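Local coordinates for uncharacterized protein AF_1514 (Archaeoglobus fulgidus DSM 4304, PDB 3C0F) that is of unknown function but adopts a hot dog fold and belongs to a family of domains whose role has not been defined, at residues G45-P49 against E50-C54. Numbering follows the deposited sequence.
Sequences GYRAP and EVYCC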
loop_
_atom_site.group_PDB
_atom_site.type_symbol
_atom_site.label_atom_id
_atom_site.label_comp_id
_atom_site.label_asym_id
_atom_site.label_seq_id
_atom_site.Cartn_x
_atom_site.Cartn_y
_atom_site.Cartn_z
ATOM N N GLY A 45 9.858 12.138 -14.777
ATOM C CA GLY A 45 9.253 11.732 -16.041
ATOM C C GLY A 45 9.851 10.457 -16.615
ATOM O O GLY A 45 9.394 9.968 -17.648
ATOM N N TYR A 46 10.870 9.920 -15.946
ATOM C CA TYR A 46 11.517 8.680 -16.374
ATOM C C TYR A 46 10.536 7.513 -16.434
ATOM O O TYR A 46 9.658 7.382 -15.577
ATOM C CB TYR A 46 12.681 8.315 -15.447
ATOM C CG TYR A 46 13.347 6.997 -15.800
ATOM C CD1 TYR A 46 14.169 6.891 -16.925
ATOM C CD2 TYR A 46 13.145 5.855 -15.022
ATOM C CE1 TYR A 46 14.773 5.690 -17.263
ATOM C CE2 TYR A 46 13.752 4.642 -15.355
ATOM C CZ TYR A 46 14.566 4.574 -16.475
ATOM O OH TYR A 46 15.177 3.390 -16.818
ATOM N N ARG A 47 10.689 6.676 -17.456
ATOM C CA ARG A 47 9.969 5.407 -17.502
ATOM C C ARG A 47 10.818 4.286 -18.093
ATOM O O ARG A 47 11.741 4.532 -18.874
ATOM C CB ARG A 47 8.624 5.542 -18.241
ATOM C CG ARG A 47 8.682 5.497 -19.777
ATOM C CD ARG A 47 9.421 6.691 -20.371
ATOM N NE ARG A 47 8.925 7.976 -19.873
ATOM C CZ ARG A 47 7.925 8.669 -20.413
ATOM N NH1 ARG A 47 7.288 8.212 -21.484
ATOM N NH2 ARG A 47 7.559 9.828 -19.878
ATOM N N ALA A 48 10.501 3.062 -17.686
ATOM C CA ALA A 48 11.048 1.856 -18.292
ATOM C C ALA A 48 9.870 0.913 -18.530
ATOM O O ALA A 48 8.998 0.799 -17.669
ATOM C CB ALA A 48 12.089 1.218 -17.384
ATOM N N PRO A 49 9.817 0.256 -19.706
ATOM C CA PRO A 49 10.806 0.317 -20.788
ATOM C C PRO A 49 10.811 1.666 -21.510
ATOM O O PRO A 49 10.006 2.550 -21.193
ATOM C CB PRO A 49 10.351 -0.798 -21.738
ATOM C CG PRO A 49 8.889 -0.890 -21.528
ATOM C CD PRO A 49 8.685 -0.625 -20.053
ATOM N N GLU A 50 11.710 1.805 -22.480
ATOM C CA GLU A 50 11.909 3.063 -23.187
ATOM C C GLU A 50 10.786 3.322 -24.196
ATOM O O GLU A 50 10.912 3.001 -25.383
ATOM C CB GLU A 50 13.277 3.055 -23.872
ATOM C CG GLU A 50 13.748 4.406 -24.366
ATOM C CD GLU A 50 14.978 4.303 -25.246
ATOM O OE1 GLU A 50 15.745 3.328 -25.097
ATOM O OE2 GLU A 50 15.174 5.201 -26.090
ATOM N N VAL A 51 9.686 3.890 -23.705
ATOM C CA VAL A 51 8.537 4.243 -24.544
ATOM C C VAL A 51 8.182 5.723 -24.379
ATOM O O VAL A 51 7.779 6.160 -23.297
ATOM C CB VAL A 51 7.294 3.320 -24.299
ATOM C CG1 VAL A 51 7.528 1.942 -24.890
ATOM C CG2 VAL A 51 6.935 3.211 -22.808
ATOM N N TYR A 52 8.356 6.473 -25.462
ATOM C CA TYR A 52 8.196 7.906 -25.457
ATOM C C TYR A 52 7.330 8.337 -26.624
ATOM O O TYR A 52 7.356 7.738 -27.683
ATOM C CB TYR A 52 9.556 8.600 -25.507
ATOM C CG TYR A 52 10.381 8.510 -24.260
ATOM C CD1 TYR A 52 10.254 9.428 -23.259
ATOM C CD2 TYR A 52 11.312 7.538 -24.097
ATOM C CE1 TYR A 52 10.992 9.351 -22.166
ATOM C CE2 TYR A 52 12.052 7.457 -22.967
ATOM C CZ TYR A 52 11.886 8.357 -22.004
ATOM O OH TYR A 52 12.603 8.275 -20.863
ATOM N N CYS A 53 6.551 9.381 -26.439
ATOM C CA CYS A 53 5.816 9.965 -27.543
ATOM C C CYS A 53 4.757 9.086 -28.190
ATOM O O CYS A 53 4.601 9.125 -29.413
ATOM N N CYS A 54 3.996 8.349 -27.360
ATOM C CA CYS A 54 3.083 7.321 -27.836
ATOM C C CYS A 54 1.897 6.756 -27.023
ATOM O O CYS A 54 1.742 5.570 -27.020
ATOM C CB CYS A 54 3.928 6.145 -28.256
ATOM S SG CYS A 54 4.881 5.543 -26.935
#
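Arg47 donates from NH1 to the carbonyl O of Val51 at 2.8 Å, with an N-H...O angle of 154°. The acceptor lies close to the guanidinium plane. Also in the guanidinium plane, Arg47 NE and NH2 both reach the O of Gly45, at 3.0 Å and 2.9 Å, a side-on grip on one atom. The three bonds tie down two backbone carbonyls and hold the guanidinium against rotation. Held this way, it lies flat on the ring of Tyr52, a cation-pi stack with centres 4.2 Å apart and planes 11° from parallel. The Arg47 chain bends at chi2 (-66°) and again at chi3, which brings the guanidinium back over the ring. Arg47 CD also sits over the Tyr52 ring face, 3.7 Å from the ring centroid, as a CH-pi contact. With an alanine in place of Arg47, the Gly45 and Val51 carbonyls would probably lose these donors and the Tyr52 ring its stacking partner. The chain bends between Arg47 and Tyr52. A cis peptide bond precedes Pro49, and Glu50 is the centre of an inverse gamma turn, in which Val51 N makes a weak hydrogen bond to Pro49 O. The bend lies at the surface, where the chain leaves strand 47-48, at the edge of the chain's antiparallel sheet, and heads for helix 58-65. Backbone bonds join Ala48 to Val39 of the neighbouring strand. Pro58 of the helix touches both Arg47 and Val51, and Trp59 also meets Arg47. Within the bend, Val51 CG2 packs 3.5 Å from Pro49 O. More loosely, Val51 CG2 lies 4.2 Å from Arg47 CG.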